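Local coordinates for protein nuclease NucT (Helicobacter pylori, PDB 6EHI) that is a nuclease of the PLD-like family, built on a mixed beta sheet flanked by helices and found here as a dimer, at residues A[29-34]-A[111-116]; A[25-30]-A[48-53]; A[33-38]-A[147-152]; A[115-120]-A[137-142]. The protein carries 1 engineered substitution. All coordinates share one frame; numbering follows the deposited sequence.

Contact 1: A[29-34]-A[111-116]; sequences SARESV and IIDDKI
Val34 and Ile112 sit opposite each other as an antiparallel non-hydrogen-bonded pair, where strand 33-38 begins and strand 108-112 ends, and next to them Asp113 N gives an almost straight bond to Ser33 O (2.8 Å). With CG anti to its own carbonyl carbon (chi1 -58°), Asp113 turns its carboxylate onto the loop before Ser33. There OD2 takes Arg31 N at 3.0 Å on its syn lone pair. OD1 accepts two amides: Glu32 N at 2.8 Å, from above the carboxylate plane, and Ser33 N at 2.9 Å, nearly end-on. Next to this polar cluster, Ala30 CB is small enough to rest on Ile112 CG2 (3.7 Å), while CD1 of Ile112 lies alongside both methyls of Val34; branched aliphatics suit this buried, extended backbone. Ser33 OG hands its proton to a water that in turn donates to Ile111 O and Asp113 O. Past Asp113 the chain turns back through a classic beta bulge, Lys115 and Ile116 both facing Ile112. Asp113 probably stands where the family's HKD motif has its aspartate. Three successive amides gripped by one short carboxylate imply a loop pinned in shape against the end of the neighbouring strand.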
loop_
_atom_site.group_PDB
_atom_site.type_symbol
_atom_site.label_atom_id
_atom_site.label_comp_id
_atom_site.label_asym_id
_atom_site.label_seq_id
_atom_site.Cartn_x
_atom_site.Cartn_y
_atom_site.Cartn_z
ATOM N N SER A 29 -1.245 3.341 -22.128
ATOM C CA SER A 29 -1.139 2.382 -23.196
ATOM C C SER A 29 -2.137 1.201 -23.118
ATOM O O SER A 29 -2.007 0.256 -23.879
ATOM C CB SER A 29 0.322 1.911 -23.301
ATOM O OG SER A 29 1.191 3.050 -23.509
ATOM N N ALA A 30 -3.081 1.165 -22.169
ATOM C CA ALA A 30 -4.099 0.120 -22.136
ATOM C C ALA A 30 -4.826 0.023 -23.482
ATOM O O ALA A 30 -5.073 1.004 -24.168
ATOM C CB ALA A 30 -5.142 0.296 -21.038
ATOM N N ARG A 31 -5.090 -1.194 -23.854
ATOM C CA ARG A 31 -5.750 -1.495 -25.125
ATOM C C ARG A 31 -7.186 -1.935 -24.939
ATOM O O ARG A 31 -7.921 -1.946 -25.920
ATOM C CB ARG A 31 -5.006 -2.632 -25.858
ATOM C CG ARG A 31 -3.521 -2.399 -25.953
ATOM C CD ARG A 31 -2.830 -3.453 -26.807
ATOM N NE ARG A 31 -1.447 -3.015 -27.037
ATOM C CZ ARG A 31 -0.536 -3.680 -27.764
ATOM N NH1 ARG A 31 -0.823 -4.836 -28.376
ATOM N NH2 ARG A 31 0.689 -3.161 -27.878
ATOM N N GLU A 32 -7.583 -2.326 -23.712
ATOM C CA GLU A 32 -8.936 -2.841 -23.405
ATOM C C GLU A 32 -9.648 -2.254 -22.209
ATOM O O GLU A 32 -10.817 -1.843 -22.303
ATOM C CB GLU A 32 -8.855 -4.358 -23.127
ATOM C CG GLU A 32 -8.306 -5.155 -24.314
ATOM C CD GLU A 32 -9.242 -5.118 -25.506
ATOM O OE1 GLU A 32 -10.473 -5.121 -25.263
ATOM O OE2 GLU A 32 -8.765 -5.113 -26.666
ATOM N N SER A 33 -8.982 -2.313 -21.056
ATOM C CA SER A 33 -9.638 -1.947 -19.822
ATOM C C SER A 33 -8.687 -1.480 -18.736
ATOM O O SER A 33 -7.477 -1.810 -18.708
ATOM C CB SER A 33 -10.430 -3.102 -19.233
ATOM O OG SER A 33 -9.606 -4.177 -18.883
ATOM N N VAL A 34 -9.261 -0.642 -17.873
ATOM C CA VAL A 34 -8.516 -0.105 -16.733
ATOM C C VAL A 34 -9.444 -0.176 -15.551
ATOM O O VAL A 34 -10.551 0.400 -15.559
ATOM C CB VAL A 34 -8.002 1.334 -16.971
ATOM C CG1 VAL A 34 -7.376 1.876 -15.702
ATOM C CG2 VAL A 34 -6.996 1.405 -18.090
ATOM N N ILE A 111 -5.528 -2.334 -12.332
ATOM C CA ILE A 111 -5.426 -3.539 -13.183
ATOM C C ILE A 111 -5.579 -3.106 -14.646
ATOM O O ILE A 111 -6.626 -2.600 -15.032
ATOM C CB ILE A 111 -6.491 -4.533 -12.853
ATOM C CG1 ILE A 111 -6.597 -4.836 -11.317
ATOM C CG2 ILE A 111 -6.215 -5.842 -13.601
ATOM C CD1 ILE A 111 -7.830 -5.553 -10.908
ATOM N N ILE A 112 -4.610 -3.426 -15.468
ATOM C CA ILE A 112 -4.586 -2.953 -16.832
ATOM C C ILE A 112 -4.804 -4.169 -17.753
ATOM O O ILE A 112 -3.993 -5.108 -17.726
ATOM C CB ILE A 112 -3.230 -2.297 -17.204
ATOM C CG1 ILE A 112 -2.801 -1.191 -16.229
ATOM C CG2 ILE A 112 -3.288 -1.709 -18.610
ATOM C CD1 ILE A 112 -3.879 -0.177 -15.907
ATOM N N ASP A 113 -5.852 -4.121 -18.584
ATOM C CA ASP A 113 -6.169 -5.230 -19.496
ATOM C C ASP A 113 -6.134 -6.569 -18.649
ATOM O O ASP A 113 -6.669 -6.675 -17.525
ATOM C CB ASP A 113 -5.199 -5.222 -20.670
ATOM C CG ASP A 113 -5.196 -3.872 -21.518
ATOM O OD1 ASP A 113 -6.174 -3.054 -21.462
ATOM O OD2 ASP A 113 -4.253 -3.645 -22.323
ATOM N N ASP A 114 -5.511 -7.614 -19.171
ATOM C CA ASP A 114 -5.290 -8.825 -18.274
ATOM C C ASP A 114 -3.806 -8.942 -18.052
ATOM O O ASP A 114 -3.251 -10.036 -17.875
ATOM C CB ASP A 114 -5.887 -10.083 -18.926
ATOM C CG ASP A 114 -5.479 -10.246 -20.440
ATOM O OD1 ASP A 114 -5.002 -9.260 -21.079
ATOM O OD2 ASP A 114 -5.653 -11.373 -20.987
ATOM N N LYS A 115 -3.108 -7.818 -18.154
ATOM C CA LYS A 115 -1.688 -7.885 -18.301
ATOM C C LYS A 115 -0.901 -7.317 -17.194
ATOM O O LYS A 115 0.250 -7.731 -17.027
ATOM C CB LYS A 115 -1.271 -7.209 -19.595
ATOM C CG LYS A 115 -2.004 -7.733 -20.828
ATOM C CD LYS A 115 -1.940 -9.263 -21.002
ATOM C CE LYS A 115 -2.371 -9.700 -22.414
ATOM N NZ LYS A 115 -1.224 -9.660 -23.365
ATOM N N ILE A 116 -1.409 -6.314 -16.477
ATOM C CA ILE A 116 -0.557 -5.673 -15.466
ATOM C C ILE A 116 -1.396 -5.357 -14.229
ATOM O O ILE A 116 -2.558 -5.054 -14.337
ATOM C CB ILE A 116 0.038 -4.274 -15.899
ATOM C CG1 ILE A 116 0.721 -4.329 -17.270
ATOM C CG2 ILE A 116 0.998 -3.745 -14.853
ATOM C CD1 ILE A 116 0.865 -2.892 -17.865
HETATM O O HOH W 1 -8.170 -4.475 -16.477
#

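Contact 2: A[25-30]-A[48-53]; sequences SGISSA and RAIKSV
Val53, on helix 44-54, pushes its branched side chain against the last turn of helix 16-28, at the carbonyls of Ile27 and Ser28. Its CB already lies 3.6 Å from Ile27 O, and both of its methyls touch that same oxygen. CG1, held between the backbone N and the carbonyl carbon of Val53 (chi1 77°), goes on to reach Ile27 CG2 at 4.0 Å. CG2 also meets Ser28 O at 3.5 Å, with Ala30 O and Ala30 CB a little farther off. A valine suits this place because its two methyls can straddle the backbone without a long chain. Ile27 answers from the other helix: its CG2 touches Ala49 O at 3.9 Å and Ile50 CG1 at 4.0 Å. Ala49, a small residue, lets the helices approach, and its CB touches Ser28 OG at 3.7 Å; that hydroxyl is hydrogen-bonded to Ile24 O within its own helix. Toward solvent, a water donates to Ser28 O and makes a weak bond to Ser52 OG. No direct hydrogen bond joins the two segments, so they are held by apolar packing, while the carbonyls at the helix end find polar partners elsewhere: Arg56 NH1 binds both Ser28 O and Ala30 O.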
loop_
_atom_site.group_PDB
_atom_site.type_symbol
_atom_site.label_atom_id
_atom_site.label_comp_id
_atom_site.label_asym_id
_atom_site.label_seq_id
_atom_site.Cartn_x
_atom_site.Cartn_y
_atom_site.Cartn_z
ATOM N N SER A 25 2.218 5.457 -17.850
ATOM C CA SER A 25 2.368 4.691 -19.077
ATOM C C SER A 25 1.494 3.417 -19.130
ATOM O O SER A 25 0.883 3.083 -20.151
ATOM C CB SER A 25 3.829 4.391 -19.328
ATOM O OG SER A 25 3.960 3.468 -20.358
ATOM N N GLY A 26 1.375 2.722 -18.007
ATOM C CA GLY A 26 0.546 1.539 -17.923
ATOM C C GLY A 26 -0.904 1.866 -18.231
ATOM O O GLY A 26 -1.612 1.106 -18.859
ATOM N N ILE A 27 -1.389 2.975 -17.712
ATOM C CA ILE A 27 -2.811 3.381 -17.926
ATOM C C ILE A 27 -2.994 3.831 -19.383
ATOM O O ILE A 27 -3.961 3.431 -20.021
ATOM C CB ILE A 27 -3.227 4.541 -16.970
ATOM C CG1 ILE A 27 -3.322 4.028 -15.544
ATOM C CG2 ILE A 27 -4.494 5.248 -17.429
ATOM C CD1 ILE A 27 -3.404 5.179 -14.573
ATOM N N SER A 28 -2.088 4.693 -19.810
ATOM C CA SER A 28 -2.100 5.345 -21.109
ATOM C C SER A 28 -2.054 4.392 -22.241
ATOM O O SER A 28 -2.837 4.552 -23.175
ATOM C CB SER A 28 -0.984 6.319 -21.205
ATOM O OG SER A 28 -1.334 7.340 -20.354
ATOM N N SER A 29 -1.245 3.341 -22.128
ATOM C CA SER A 29 -1.139 2.382 -23.196
ATOM C C SER A 29 -2.137 1.201 -23.118
ATOM O O SER A 29 -2.007 0.256 -23.879
ATOM C CB SER A 29 0.322 1.911 -23.301
ATOM O OG SER A 29 1.191 3.050 -23.509
ATOM N N ALA A 30 -3.081 1.165 -22.169
ATOM C CA ALA A 30 -4.099 0.120 -22.136
ATOM C C ALA A 30 -4.826 0.023 -23.482
ATOM O O ALA A 30 -5.073 1.004 -24.168
ATOM C CB ALA A 30 -5.142 0.296 -21.038
ATOM N N ARG A 48 -5.745 12.928 -16.114
ATOM C CA ARG A 48 -5.699 13.265 -17.566
ATOM C C ARG A 48 -5.314 12.037 -18.336
ATOM O O ARG A 48 -5.823 11.824 -19.388
ATOM C CB ARG A 48 -4.802 14.489 -17.834
ATOM C CG ARG A 48 -5.545 15.759 -17.537
ATOM C CD ARG A 48 -4.847 16.992 -18.110
ATOM N NE ARG A 48 -3.793 17.395 -17.176
ATOM C CZ ARG A 48 -4.006 18.156 -16.101
ATOM N NH1 ARG A 48 -5.244 18.575 -15.807
ATOM N NH2 ARG A 48 -2.993 18.432 -15.276
ATOM N N ALA A 49 -4.471 11.180 -17.780
ATOM C CA ALA A 49 -4.049 9.957 -18.436
ATOM C C ALA A 49 -5.203 8.984 -18.587
ATOM O O ALA A 49 -5.373 8.342 -19.660
ATOM C CB ALA A 49 -2.884 9.295 -17.682
ATOM N N ILE A 50 -6.054 8.903 -17.561
ATOM C CA ILE A 50 -7.317 8.167 -17.642
ATOM C C ILE A 50 -8.259 8.700 -18.732
ATOM O O ILE A 50 -8.699 7.913 -19.594
ATOM C CB ILE A 50 -8.010 8.072 -16.280
ATOM C CG1 ILE A 50 -7.207 7.219 -15.311
ATOM C CG2 ILE A 50 -9.388 7.520 -16.418
ATOM C CD1 ILE A 50 -7.623 7.424 -13.851
ATOM N N LYS A 51 -8.495 10.015 -18.729
ATOM C CA LYS A 51 -9.284 10.665 -19.789
ATOM C C LYS A 51 -8.735 10.328 -21.188
ATOM O O LYS A 51 -9.483 10.017 -22.135
ATOM C CB LYS A 51 -9.343 12.189 -19.591
ATOM C CG LYS A 51 -10.261 12.631 -18.466
ATOM C CD LYS A 51 -10.307 14.149 -18.344
ATOM C CE LYS A 51 -11.567 14.679 -17.651
ATOM N NZ LYS A 51 -12.081 15.961 -18.278
ATOM N N SER A 52 -7.403 10.329 -21.297
ATOM C CA SER A 52 -6.734 10.140 -22.572
ATOM C C SER A 52 -7.030 8.728 -23.095
ATOM O O SER A 52 -7.370 8.523 -24.235
ATOM C CB SER A 52 -5.217 10.326 -22.402
ATOM O OG SER A 52 -4.579 10.194 -23.667
ATOM N N VAL A 53 -6.927 7.727 -22.225
ATOM C CA VAL A 53 -7.185 6.411 -22.664
ATOM C C VAL A 53 -8.696 6.096 -22.840
ATOM O O VAL A 53 -9.080 5.461 -23.829
ATOM C CB VAL A 53 -6.399 5.391 -21.813
ATOM C CG1 VAL A 53 -7.071 5.196 -20.477
ATOM C CG2 VAL A 53 -6.211 4.117 -22.591
HETATM O O HOH W 2 -4.041 6.969 -24.148
#

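Contact 3: A[33-38]-A[147-152]; sequences SVKIAI and KAKSYY
The ring of Tyr152 lies with one face on Lys35, whose CB stands over that face 3.9 Å from the ring centroid, a CH-pi contact; at the ring edge, in its plane, are Ile36 O and Ala37 N. CG lies anti to the backbone N of Tyr152 (chi1 -171°), which sends the ring from the helix to the strand and delivers the hydroxyl to the backbone. There OH donates to Ile36 O at 2.8 Å, coming from 48° above the carbonyl plane. Tyrosine suits the place: its flat ring packs, buried, between helix and sheet, and its tip can still bond to a strand carbonyl. Ala37 CB, a lone methyl, packs on Tyr152 CE1 at 4.2 Å. Farther along, the Lys35 and Lys149 chains cross at about a right angle, CE to CE 4.0 Å, so their aliphatic parts pack while their ammonium groups part. NZ of Lys35 is bound by Gln61 OE1, and that of Lys149 makes a weak bond to Asp113 O. Segment 147-152 of helix 142-158 crosses strand 33-38 at 70°, the axes 10.1 Å apart, and Tyr152 also touches strands 59-65 and 108-112 on either side of it. Ile36 points to the opposite side of the sheet, where helix 44-54 packs, while Tyr151 and Lys147 face the second subunit.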
loop_
_atom_site.group_PDB
_atom_site.type_symbol
_atom_site.label_atom_id
_atom_site.label_comp_id
_atom_site.label_asym_id
_atom_site.label_seq_id
_atom_site.Cartn_x
_atom_site.Cartn_y
_atom_site.Cartn_z
ATOM N N SER A 33 -8.982 -2.313 -21.056
ATOM C CA SER A 33 -9.638 -1.947 -19.822
ATOM C C SER A 33 -8.687 -1.480 -18.736
ATOM O O SER A 33 -7.477 -1.810 -18.708
ATOM C CB SER A 33 -10.430 -3.102 -19.233
ATOM O OG SER A 33 -9.606 -4.177 -18.883
ATOM N N VAL A 34 -9.261 -0.642 -17.873
ATOM C CA VAL A 34 -8.516 -0.105 -16.733
ATOM C C VAL A 34 -9.444 -0.176 -15.551
ATOM O O VAL A 34 -10.551 0.400 -15.559
ATOM C CB VAL A 34 -8.002 1.334 -16.971
ATOM C CG1 VAL A 34 -7.376 1.876 -15.702
ATOM C CG2 VAL A 34 -6.996 1.405 -18.090
ATOM N N LYS A 35 -9.021 -0.941 -14.536
ATOM C CA LYS A 35 -9.767 -1.150 -13.355
ATOM C C LYS A 35 -8.995 -0.623 -12.174
ATOM O O LYS A 35 -7.850 -1.032 -11.927
ATOM C CB LYS A 35 -10.084 -2.635 -13.183
ATOM C CG LYS A 35 -11.055 -3.222 -14.283
ATOM C CD LYS A 35 -11.196 -4.743 -14.193
ATOM C CE LYS A 35 -12.017 -5.285 -15.334
ATOM N NZ LYS A 35 -13.451 -4.984 -15.053
ATOM N N ILE A 36 -9.609 0.301 -11.411
ATOM C CA ILE A 36 -8.837 0.987 -10.361
ATOM C C ILE A 36 -9.626 0.979 -9.089
ATOM O O ILE A 36 -10.858 1.196 -9.093
ATOM C CB ILE A 36 -8.573 2.456 -10.728
ATOM C CG1 ILE A 36 -7.682 2.543 -11.952
ATOM C CG2 ILE A 36 -8.024 3.307 -9.563
ATOM C CD1 ILE A 36 -7.778 3.829 -12.811
ATOM N N ALA A 37 -8.965 0.667 -7.969
ATOM C CA ALA A 37 -9.516 0.932 -6.632
ATOM C C ALA A 37 -8.544 1.807 -5.907
ATOM O O ALA A 37 -7.383 1.422 -5.833
ATOM C CB ALA A 37 -9.716 -0.353 -5.917
ATOM N N ILE A 38 -8.961 3.003 -5.489
ATOM C CA ILE A 38 -8.054 3.983 -4.907
ATOM C C ILE A 38 -8.653 4.672 -3.747
ATOM O O ILE A 38 -9.748 5.180 -3.835
ATOM C CB ILE A 38 -7.615 4.960 -6.011
ATOM C CG1 ILE A 38 -6.484 5.901 -5.555
ATOM C CG2 ILE A 38 -8.791 5.643 -6.698
ATOM C CD1 ILE A 38 -5.201 5.185 -5.228
ATOM N N LYS A 147 -6.586 -13.059 -9.731
ATOM C CA LYS A 147 -7.180 -12.914 -8.470
ATOM C C LYS A 147 -7.628 -11.413 -8.243
ATOM O O LYS A 147 -8.759 -11.191 -7.755
ATOM C CB LYS A 147 -6.209 -13.317 -7.360
ATOM C CG LYS A 147 -6.625 -12.865 -5.958
ATOM C CD LYS A 147 -5.789 -13.424 -4.827
ATOM C CE LYS A 147 -6.183 -14.824 -4.413
ATOM N NZ LYS A 147 -5.542 -15.226 -3.118
ATOM N N ALA A 148 -6.789 -10.463 -8.598
ATOM C CA ALA A 148 -7.150 -9.064 -8.403
ATOM C C ALA A 148 -8.419 -8.744 -9.209
ATOM O O ALA A 148 -9.300 -8.124 -8.635
ATOM C CB ALA A 148 -6.053 -8.170 -8.788
ATOM N N LYS A 149 -8.533 -9.287 -10.437
ATOM C CA LYS A 149 -9.752 -9.116 -11.251
ATOM C C LYS A 149 -10.983 -9.730 -10.589
ATOM O O LYS A 149 -12.055 -9.084 -10.539
ATOM C CB LYS A 149 -9.606 -9.578 -12.699
ATOM C CG LYS A 149 -8.851 -8.593 -13.587
ATOM C CD LYS A 149 -8.793 -9.065 -15.045
ATOM C CE LYS A 149 -9.129 -7.918 -15.990
ATOM N NZ LYS A 149 -9.207 -8.322 -17.412
ATOM N N SER A 150 -10.847 -10.921 -9.979
ATOM C CA SER A 150 -11.986 -11.572 -9.397
ATOM C C SER A 150 -12.589 -10.829 -8.234
ATOM O O SER A 150 -13.829 -10.639 -8.110
ATOM C CB SER A 150 -11.612 -13.035 -8.975
ATOM O OG SER A 150 -12.660 -13.558 -8.193
ATOM N N TYR A 151 -11.680 -10.352 -7.348
ATOM C CA TYR A 151 -12.187 -9.657 -6.211
ATOM C C TYR A 151 -12.561 -8.248 -6.606
ATOM O O TYR A 151 -13.328 -7.712 -5.913
ATOM C CB TYR A 151 -11.215 -9.654 -5.060
ATOM C CG TYR A 151 -11.086 -11.011 -4.371
ATOM C CD1 TYR A 151 -12.040 -11.451 -3.544
ATOM C CD2 TYR A 151 -9.987 -11.788 -4.578
ATOM C CE1 TYR A 151 -11.949 -12.686 -2.906
ATOM C CE2 TYR A 151 -9.885 -13.067 -3.981
ATOM C CZ TYR A 151 -10.865 -13.473 -3.133
ATOM O OH TYR A 151 -10.915 -14.684 -2.453
ATOM N N TYR A 152 -11.957 -7.714 -7.637
ATOM C CA TYR A 152 -12.348 -6.382 -8.115
ATOM C C TYR A 152 -13.864 -6.376 -8.484
ATOM O O TYR A 152 -14.640 -5.480 -8.098
ATOM C CB TYR A 152 -11.496 -5.939 -9.279
ATOM C CG TYR A 152 -11.780 -4.479 -9.615
ATOM C CD1 TYR A 152 -11.122 -3.441 -8.990
ATOM C CD2 TYR A 152 -12.787 -4.142 -10.488
ATOM C CE1 TYR A 152 -11.400 -2.111 -9.300
ATOM C CE2 TYR A 152 -13.048 -2.824 -10.820
ATOM C CZ TYR A 152 -12.363 -1.782 -10.216
ATOM O OH TYR A 152 -12.650 -0.456 -10.498
#

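Contact 4: A[115-120]-A[137-142]; sequences KIVFLG and LKTDDT
Val117 and Thr139 form the tight part of this contact, an antiparallel hydrogen-bonded pair whose two bonds, Val117 N to Thr139 O and Thr139 N to Val117 O, both 2.9 Å, run nearly along the C=O axis. Their side chains lie alongside each other, and Val117 CG1 presses on Thr139 CG2 at 3.3 Å, closer than usual for two carbons. At the next hydrogen-bonded pair, Leu119 N to Leu137 O and Leu137 N to Leu119 O are each 2.8 Å; these aliphatic chains suit a surface that packs on the same leucines of the second subunit. Between these pairs, at Phe118 and Lys138, the strands draw together, Phe118 CA approaching Leu137 O at 3.2 Å. Strand 116-120 is the partner of strand 134-139 in the mixed sheet of the PLD-like fold, and Asp141 is the N-cap of helix 142-158, which follows. An ST turn prepares that exit: Thr139 OG1, anti to its own N, accepts Asp141 N at 3.0 Å and is also bonded to Asn7 OD1. On the face toward helix 16-28, extended Lys138 slides its methylenes past the Phe118 ring off-centre, Lys138 CG 4.2 Å from the centroid, and wedges the same CG against Ile116 CG2. Looser, toward solvent, are the chain ends beyond the strands, where a water donates to Lys115 O and, at 2.7 Å, to Asp140 O.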
loop_
_atom_site.group_PDB
_atom_site.type_symbol
_atom_site.label_atom_id
_atom_site.label_comp_id
_atom_site.label_asym_id
_atom_site.label_seq_id
_atom_site.Cartn_x
_atom_site.Cartn_y
_atom_site.Cartn_z
ATOM N N LYS A 115 -3.108 -7.818 -18.154
ATOM C CA LYS A 115 -1.688 -7.885 -18.301
ATOM C C LYS A 115 -0.901 -7.317 -17.194
ATOM O O LYS A 115 0.250 -7.731 -17.027
ATOM C CB LYS A 115 -1.271 -7.209 -19.595
ATOM C CG LYS A 115 -2.004 -7.733 -20.828
ATOM C CD LYS A 115 -1.940 -9.263 -21.002
ATOM C CE LYS A 115 -2.371 -9.700 -22.414
ATOM N NZ LYS A 115 -1.224 -9.660 -23.365
ATOM N N ILE A 116 -1.409 -6.314 -16.477
ATOM C CA ILE A 116 -0.557 -5.673 -15.466
ATOM C C ILE A 116 -1.396 -5.357 -14.229
ATOM O O ILE A 116 -2.558 -5.054 -14.337
ATOM C CB ILE A 116 0.038 -4.274 -15.899
ATOM C CG1 ILE A 116 0.721 -4.329 -17.270
ATOM C CG2 ILE A 116 0.998 -3.745 -14.853
ATOM C CD1 ILE A 116 0.865 -2.892 -17.865
ATOM N N VAL A 117 -0.811 -5.576 -13.046
ATOM C CA VAL A 117 -1.382 -4.999 -11.827
ATOM C C VAL A 117 -0.328 -4.169 -11.111
ATOM O O VAL A 117 0.853 -4.510 -11.055
ATOM C CB VAL A 117 -2.060 -5.998 -10.932
ATOM C CG1 VAL A 117 -1.100 -7.072 -10.494
ATOM C CG2 VAL A 117 -2.669 -5.239 -9.750
ATOM N N PHE A 118 -0.775 -2.970 -10.677
ATOM C CA PHE A 118 -0.003 -2.018 -9.857
ATOM C C PHE A 118 -0.586 -1.991 -8.512
ATOM O O PHE A 118 -1.812 -1.892 -8.302
ATOM C CB PHE A 118 -0.072 -0.562 -10.416
ATOM C CG PHE A 118 0.551 -0.395 -11.776
ATOM C CD1 PHE A 118 -0.160 -0.581 -12.956
ATOM C CD2 PHE A 118 1.856 0.076 -11.887
ATOM C CE1 PHE A 118 0.432 -0.345 -14.152
ATOM C CE2 PHE A 118 2.476 0.271 -13.122
ATOM C CZ PHE A 118 1.765 0.050 -14.245
ATOM N N LEU A 119 0.243 -2.260 -7.526
ATOM C CA LEU A 119 -0.212 -2.132 -6.154
ATOM C C LEU A 119 0.871 -1.604 -5.225
ATOM O O LEU A 119 1.954 -1.403 -5.644
ATOM C CB LEU A 119 -0.809 -3.472 -5.635
ATOM C CG LEU A 119 0.119 -4.684 -5.555
ATOM C CD1 LEU A 119 1.038 -4.665 -4.334
ATOM C CD2 LEU A 119 -0.657 -5.942 -5.480
ATOM N N GLY A 120 0.587 -1.349 -3.953
ATOM C CA GLY A 120 1.595 -0.711 -3.102
ATOM C C GLY A 120 0.947 0.297 -2.153
ATOM O O GLY A 120 -0.246 0.172 -1.804
ATOM N N LEU A 137 4.548 -1.409 -6.680
ATOM C CA LEU A 137 4.910 -2.665 -7.359
ATOM C C LEU A 137 4.075 -2.890 -8.588
ATOM O O LEU A 137 2.847 -2.813 -8.537
ATOM C CB LEU A 137 4.767 -3.846 -6.440
ATOM C CG LEU A 137 5.297 -5.135 -7.145
ATOM C CD1 LEU A 137 6.642 -5.412 -6.546
ATOM C CD2 LEU A 137 4.413 -6.309 -7.036
ATOM N N LYS A 138 4.738 -3.092 -9.704
ATOM C CA LYS A 138 4.134 -3.541 -10.966
ATOM C C LYS A 138 4.431 -5.000 -11.180
ATOM O O LYS A 138 5.588 -5.433 -10.960
ATOM C CB LYS A 138 4.737 -2.772 -12.112
ATOM C CG LYS A 138 4.188 -3.075 -13.486
ATOM C CD LYS A 138 4.900 -2.184 -14.528
ATOM C CE LYS A 138 4.607 -2.642 -15.941
ATOM N NZ LYS A 138 5.555 -1.925 -16.836
ATOM N N THR A 139 3.400 -5.753 -11.474
ATOM C CA THR A 139 3.585 -7.152 -11.858
ATOM C C THR A 139 2.751 -7.558 -13.016
ATOM O O THR A 139 1.635 -7.061 -13.218
ATOM C CB THR A 139 3.435 -8.117 -10.680
ATOM O OG1 THR A 139 3.787 -9.471 -11.063
ATOM C CG2 THR A 139 2.046 -8.158 -10.177
ATOM N N ASP A 140 3.286 -8.507 -13.804
ATOM C CA ASP A 140 2.512 -9.198 -14.855
ATOM C C ASP A 140 2.183 -10.653 -14.489
ATOM O O ASP A 140 1.839 -11.472 -15.347
ATOM C CB ASP A 140 3.244 -9.126 -16.207
ATOM C CG ASP A 140 4.531 -9.883 -16.218
ATOM O OD1 ASP A 140 4.944 -10.432 -15.177
ATOM O OD2 ASP A 140 5.171 -9.970 -17.297
ATOM N N ASP A 141 2.300 -11.013 -13.216
ATOM C CA ASP A 141 2.017 -12.334 -12.775
ATOM C C ASP A 141 0.552 -12.652 -12.948
ATOM O O ASP A 141 -0.330 -12.031 -12.312
ATOM C CB ASP A 141 2.389 -12.457 -11.304
ATOM C CG ASP A 141 2.124 -13.820 -10.739
ATOM O OD1 ASP A 141 2.432 -14.838 -11.366
ATOM O OD2 ASP A 141 1.625 -13.894 -9.627
ATOM N N THR A 142 0.265 -13.708 -13.731
ATOM C CA THR A 142 -1.101 -13.853 -14.205
ATOM C C THR A 142 -2.006 -14.361 -13.049
ATOM O O THR A 142 -3.135 -13.979 -12.999
ATOM C CB THR A 142 -1.169 -14.791 -15.461
ATOM O OG1 THR A 142 -0.712 -16.089 -15.108
ATOM C CG2 THR A 142 -0.298 -14.285 -16.573
HETATM O O HOH W 3 0.336 -10.896 -17.538
#

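In the fold
From the N terminus, helix 16-28 and the chain that follows open three contacts in turn: contact 2, contact 1 and contact 3. Contact 2 closes first, after a short loop that takes in strand 33-38, so it crosses contact 3, which starts inside that loop. Contact 1 closes much later, joining strand 33-38 to strand 108-112, and contact 4 begins where it ends, on the shared residues Lys115 and Ile116. Contact 4 then shuts a short loop nested within the long one of contact 3, which closes last on helix 142-158. Contacts 1 and 4 thus tie neighbouring strands of one sheet, while contact 2 joins two helices and contact 3 a helix to the sheet.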